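Local atomic coordinates of MaoC-like dehydratase (Phytophthora Capsici, PDB entry 3KH8), a protein that probably acts as a hot dog-fold lyase that adds water to, or removes it from, enoyl- or hydroxyacyl-CoA thioesters, as MaoC-like and MFE-2 type hydratases do. Residues L136-I150 with M161-V174. Sequence-based numbering, arbitrary orientation.
Sequences LDPSGGTLTGKTKVI and METQTQFEDGNGPV
T144, K146 and K148 pair with E168, Q166 and Q164 as the hydrogen-bonded sites of an antiparallel hairpin; each gives and accepts one backbone bond, the straightest being Q166 N to K146 O (2.8 Å, 170°). I150 N to E162 O continues the series. K146 O also accepts from a water, 2.7 Å away. At the non-hydrogen-bonded pairs between them, CA-H...O contacts fill in, such as T147 CA to Q164 O at 3.1 Å.

Apolar contacts gather beside G145, where the F167 ring lies obliquely against the bare backbone, F167 CD1 3.6 Å from G145 CA. T165 CG2 covers one face of this ring, near its rim. L143 crosses F167 at about a right angle and meets V174 tip to tip, L143 CD2 lying 3.9 Å from V174 CG2.

Toward the other end of the strands, I150 CG1 sits between backbone N and carbonyl carbon (chi1 60°), which brings I150 CD1 beside the Q164 side chain, 3.6 Å from Q164 OE1; both I150 methyls lie against Q164 CB.

On the face bearing K146, its CE lies 3.3 Å from E168 OE2, but NZ stays at 4.0 Å, beyond a salt bridge.

The hairpin lies in the curled hot dog sheet: strand 48-54 pairs with 141-154, strand 172-184 flanks 158-169, and helix 91-94 packs on L143 and F167.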
loop_
_atom_site.group_PDB
_atom_site.type_symbol
_atom_site.label_atom_id
_atom_site.label_comp_id
_atom_site.label_asym_id
_atom_site.label_seq_id
_atom_site.Cartn_x
_atom_site.Cartn_y
_atom_site.Cartn_z
ATOM N N LEU A 136 -7.357 5.809 -17.821
ATOM C CA LEU A 136 -8.133 4.730 -17.224
ATOM C C LEU A 136 -9.338 5.270 -16.464
ATOM O O LEU A 136 -9.273 6.348 -15.874
ATOM C CB LEU A 136 -7.258 3.891 -16.285
ATOM C CG LEU A 136 -6.101 3.096 -16.892
ATOM C CD1 LEU A 136 -5.223 2.536 -15.781
ATOM C CD2 LEU A 136 -6.599 1.981 -17.808
ATOM N N ASP A 137 -10.435 4.513 -16.496
ATOM C CA ASP A 137 -11.619 4.796 -15.686
ATOM C C ASP A 137 -11.214 4.720 -14.211
ATOM O O ASP A 137 -10.790 3.662 -13.746
ATOM C CB ASP A 137 -12.713 3.765 -16.001
ATOM C CG ASP A 137 -14.050 4.080 -15.335
ATOM O OD1 ASP A 137 -14.103 4.844 -14.344
ATOM O OD2 ASP A 137 -15.069 3.540 -15.812
ATOM N N PRO A 138 -11.323 5.844 -13.475
ATOM C CA PRO A 138 -10.868 5.842 -12.080
ATOM C C PRO A 138 -11.780 5.081 -11.106
ATOM O O PRO A 138 -11.427 4.928 -9.938
ATOM C CB PRO A 138 -10.809 7.333 -11.722
ATOM C CG PRO A 138 -11.745 7.996 -12.663
ATOM C CD PRO A 138 -11.765 7.181 -13.917
ATOM N N SER A 139 -12.925 4.596 -11.588
ATOM C CA SER A 139 -13.821 3.780 -10.762
ATOM C C SER A 139 -13.507 2.281 -10.865
ATOM O O SER A 139 -14.176 1.452 -10.244
ATOM C CB SER A 139 -15.285 4.054 -11.123
ATOM O OG SER A 139 -15.600 3.516 -12.397
ATOM N N GLY A 140 -12.478 1.939 -11.637
ATOM C CA GLY A 140 -12.138 0.540 -11.886
ATOM C C GLY A 140 -12.416 0.179 -13.330
ATOM O O GLY A 140 -13.094 0.925 -14.039
ATOM N N GLY A 141 -11.886 -0.956 -13.774
ATOM C CA GLY A 141 -12.073 -1.376 -15.157
ATOM C C GLY A 141 -11.485 -2.726 -15.501
ATOM O O GLY A 141 -10.682 -3.285 -14.755
ATOM N N THR A 142 -11.900 -3.242 -16.649
ATOM C CA THR A 142 -11.403 -4.499 -17.172
ATOM C C THR A 142 -10.937 -4.248 -18.602
ATOM O O THR A 142 -11.652 -3.642 -19.398
ATOM C CB THR A 142 -12.495 -5.597 -17.125
ATOM O OG1 THR A 142 -12.765 -5.935 -15.760
ATOM C CG2 THR A 142 -12.047 -6.851 -17.859
ATOM N N LEU A 143 -9.729 -4.708 -18.908
ATOM C CA LEU A 143 -9.108 -4.448 -20.199
ATOM C C LEU A 143 -8.629 -5.730 -20.847
ATOM O O LEU A 143 -8.280 -6.690 -20.158
ATOM C CB LEU A 143 -7.918 -3.494 -20.035
ATOM C CG LEU A 143 -8.146 -2.121 -19.394
ATOM C CD1 LEU A 143 -6.814 -1.498 -19.037
ATOM C CD2 LEU A 143 -8.944 -1.195 -20.310
ATOM N N THR A 144 -8.624 -5.739 -22.177
ATOM C CA THR A 144 -7.985 -6.798 -22.940
ATOM C C THR A 144 -6.540 -6.397 -23.226
ATOM O O THR A 144 -6.281 -5.319 -23.765
ATOM C CB THR A 144 -8.732 -7.069 -24.270
ATOM O OG1 THR A 144 -10.047 -7.555 -23.986
ATOM C CG2 THR A 144 -7.996 -8.108 -25.108
ATOM N N GLY A 145 -5.607 -7.264 -22.847
ATOM C CA GLY A 145 -4.196 -7.067 -23.155
ATOM C C GLY A 145 -3.748 -7.951 -24.302
ATOM O O GLY A 145 -4.043 -9.149 -24.323
ATOM N N LYS A 146 -3.041 -7.353 -25.257
ATOM C CA LYS A 146 -2.461 -8.087 -26.380
ATOM C C LYS A 146 -0.957 -7.859 -26.407
ATOM O O LYS A 146 -0.495 -6.730 -26.595
ATOM C CB LYS A 146 -3.088 -7.654 -27.708
ATOM C CG LYS A 146 -4.566 -7.973 -27.845
ATOM C CD LYS A 146 -5.053 -7.713 -29.261
ATOM C CE LYS A 146 -6.574 -7.832 -29.374
ATOM N NZ LYS A 146 -7.094 -9.170 -28.967
ATOM N N THR A 147 -0.197 -8.930 -26.206
ATOM C CA THR A 147 1.256 -8.821 -26.123
ATOM C C THR A 147 1.981 -9.569 -27.242
ATOM O O THR A 147 1.590 -10.674 -27.625
ATOM C CB THR A 147 1.799 -9.210 -24.720
ATOM O OG1 THR A 147 3.219 -9.406 -24.779
ATOM C CG2 THR A 147 1.146 -10.468 -24.203
ATOM N N LYS A 148 3.035 -8.937 -27.757
ATOM C CA LYS A 148 3.799 -9.465 -28.878
ATOM C C LYS A 148 5.235 -8.946 -28.854
ATOM O O LYS A 148 5.470 -7.763 -28.590
ATOM C CB LYS A 148 3.138 -9.063 -30.197
ATOM C CG LYS A 148 3.501 -9.956 -31.367
ATOM C CD LYS A 148 3.287 -9.247 -32.692
ATOM C CE LYS A 148 3.154 -10.245 -33.845
ATOM N NZ LYS A 148 4.229 -11.278 -33.852
ATOM N N VAL A 149 6.186 -9.836 -29.132
ATOM C CA VAL A 149 7.584 -9.439 -29.314
ATOM C C VAL A 149 7.713 -8.757 -30.678
ATOM O O VAL A 149 7.393 -9.358 -31.707
ATOM C CB VAL A 149 8.547 -10.646 -29.209
ATOM C CG1 VAL A 149 9.988 -10.220 -29.501
ATOM C CG2 VAL A 149 8.455 -11.289 -27.831
ATOM N N ILE A 150 8.164 -7.502 -30.676
ATOM C CA ILE A 150 8.209 -6.685 -31.900
ATOM C C ILE A 150 9.627 -6.380 -32.404
ATOM O O ILE A 150 9.799 -5.916 -33.533
ATOM C CB ILE A 150 7.400 -5.363 -31.759
ATOM C CG1 ILE A 150 7.949 -4.501 -30.611
ATOM C CG2 ILE A 150 5.909 -5.667 -31.585
ATOM C CD1 ILE A 150 7.434 -3.072 -30.599
ATOM N N MET A 161 15.520 -7.165 -26.699
ATOM C CA MET A 161 14.202 -7.694 -27.030
ATOM C C MET A 161 13.122 -6.702 -26.603
ATOM O O MET A 161 13.038 -6.329 -25.431
ATOM C CB MET A 161 13.972 -9.054 -26.361
ATOM C CG MET A 161 12.692 -9.751 -26.813
ATOM S SD MET A 161 12.472 -11.409 -26.135
ATOM C CE MET A 161 11.995 -11.053 -24.445
ATOM N N GLU A 162 12.305 -6.276 -27.560
ATOM C CA GLU A 162 11.200 -5.367 -27.272
ATOM C C GLU A 162 9.871 -6.113 -27.284
ATOM O O GLU A 162 9.529 -6.761 -28.273
ATOM C CB GLU A 162 11.162 -4.207 -28.266
ATOM C CG GLU A 162 12.337 -3.241 -28.162
ATOM C CD GLU A 162 12.125 -1.978 -28.981
ATOM O OE1 GLU A 162 11.711 -2.083 -30.155
ATOM O OE2 GLU A 162 12.376 -0.877 -28.449
ATOM N N THR A 163 9.142 -6.018 -26.174
ATOM C CA THR A 163 7.823 -6.638 -26.031
ATOM C C THR A 163 6.750 -5.560 -25.910
ATOM O O THR A 163 6.766 -4.743 -24.980
ATOM C CB THR A 163 7.763 -7.594 -24.812
ATOM O OG1 THR A 163 8.733 -8.636 -24.971
ATOM C CG2 THR A 163 6.375 -8.222 -24.665
ATOM N N GLN A 164 5.825 -5.566 -26.866
ATOM C CA GLN A 164 4.741 -4.606 -26.916
ATOM C C GLN A 164 3.489 -5.163 -26.247
ATOM O O GLN A 164 3.163 -6.338 -26.401
ATOM C CB GLN A 164 4.440 -4.238 -28.369
ATOM C CG GLN A 164 3.293 -3.258 -28.563
ATOM C CD GLN A 164 3.064 -2.926 -30.025
ATOM O OE1 GLN A 164 3.947 -2.399 -30.696
ATOM N NE2 GLN A 164 1.872 -3.235 -30.527
ATOM N N THR A 165 2.802 -4.303 -25.504
ATOM C CA THR A 165 1.511 -4.640 -24.917
ATOM C C THR A 165 0.506 -3.559 -25.278
ATOM O O THR A 165 0.733 -2.377 -25.023
ATOM C CB THR A 165 1.599 -4.792 -23.381
ATOM O OG1 THR A 165 2.535 -5.825 -23.061
ATOM C CG2 THR A 165 0.237 -5.155 -22.789
ATOM N N GLN A 166 -0.597 -3.974 -25.889
ATOM C CA GLN A 166 -1.692 -3.067 -26.191
ATOM C C GLN A 166 -2.888 -3.381 -25.298
ATOM O O GLN A 166 -3.353 -4.522 -25.252
ATOM C CB GLN A 166 -2.080 -3.169 -27.669
ATOM C CG GLN A 166 -1.074 -2.540 -28.624
ATOM C CD GLN A 166 -1.437 -2.754 -30.082
ATOM O OE1 GLN A 166 -1.257 -3.845 -30.626
ATOM N NE2 GLN A 166 -1.950 -1.711 -30.722
ATOM N N PHE A 167 -3.362 -2.370 -24.572
ATOM C CA PHE A 167 -4.574 -2.501 -23.767
ATOM C C PHE A 167 -5.741 -1.783 -24.418
ATOM O O PHE A 167 -5.599 -0.670 -24.933
ATOM C CB PHE A 167 -4.369 -1.982 -22.341
ATOM C CG PHE A 167 -3.541 -2.887 -21.481
ATOM C CD1 PHE A 167 -4.021 -4.142 -21.100
ATOM C CD2 PHE A 167 -2.278 -2.490 -21.052
ATOM C CE1 PHE A 167 -3.256 -4.983 -20.309
ATOM C CE2 PHE A 167 -1.507 -3.325 -20.254
ATOM C CZ PHE A 167 -1.995 -4.576 -19.883
ATOM N N GLU A 168 -6.896 -2.440 -24.383
ATOM C CA GLU A 168 -8.121 -1.925 -24.979
ATOM C C GLU A 168 -9.344 -2.401 -24.196
ATOM O O GLU A 168 -9.288 -3.413 -23.496
ATOM C CB GLU A 168 -8.226 -2.382 -26.442
ATOM C CG GLU A 168 -8.060 -3.893 -26.634
ATOM C CD GLU A 168 -8.140 -4.335 -28.084
ATOM O OE1 GLU A 168 -7.765 -3.555 -28.987
ATOM O OE2 GLU A 168 -8.571 -5.478 -28.320
ATOM N N ASP A 169 -10.439 -1.654 -24.304
ATOM C CA ASP A 169 -11.748 -2.152 -23.878
ATOM C C ASP A 169 -12.701 -2.162 -25.071
ATOM O O ASP A 169 -12.259 -2.044 -26.217
ATOM C CB ASP A 169 -12.306 -1.350 -22.691
ATOM C CG ASP A 169 -12.411 0.143 -22.965
ATOM O OD1 ASP A 169 -12.390 0.565 -24.144
ATOM O OD2 ASP A 169 -12.520 0.905 -21.981
ATOM N N GLY A 170 -13.999 -2.307 -24.802
ATOM C CA GLY A 170 -15.023 -2.298 -25.847
ATOM C C GLY A 170 -15.090 -1.010 -26.654
ATOM O O GLY A 170 -15.609 -1.003 -27.770
ATOM N N ASN A 171 -14.564 0.076 -26.090
ATOM C CA ASN A 171 -14.545 1.379 -26.758
ATOM C C ASN A 171 -13.254 1.682 -27.530
ATOM O O ASN A 171 -13.089 2.777 -28.074
ATOM C CB ASN A 171 -14.844 2.494 -25.753
ATOM C CG ASN A 171 -16.307 2.538 -25.354
ATOM O OD1 ASN A 171 -17.190 2.705 -26.200
ATOM N ND2 ASN A 171 -16.573 2.398 -24.061
ATOM N N GLY A 172 -12.343 0.712 -27.571
ATOM C CA GLY A 172 -11.109 0.855 -28.337
ATOM C C GLY A 172 -9.846 0.898 -27.490
ATOM O O GLY A 172 -9.891 0.605 -26.296
ATOM N N PRO A 173 -8.710 1.272 -28.109
ATOM C CA PRO A 173 -7.394 1.285 -27.455
ATOM C C PRO A 173 -7.346 2.245 -26.266
ATOM O O PRO A 173 -7.955 3.314 -26.313
ATOM C CB PRO A 173 -6.453 1.777 -28.565
ATOM C CG PRO A 173 -7.191 1.528 -29.849
ATOM C CD PRO A 173 -8.633 1.746 -29.503
ATOM N N VAL A 174 -6.646 1.857 -25.203
ATOM C CA VAL A 174 -6.456 2.755 -24.056
ATOM C C VAL A 174 -4.976 3.071 -23.798
ATOM O O VAL A 174 -4.632 4.213 -23.497
ATOM C CB VAL A 174 -7.191 2.279 -22.746
ATOM C CG1 VAL A 174 -8.629 1.847 -23.038
ATOM C CG2 VAL A 174 -6.436 1.166 -22.041
HETATM O O HOH W 1 0.656 -6.112 -28.968
#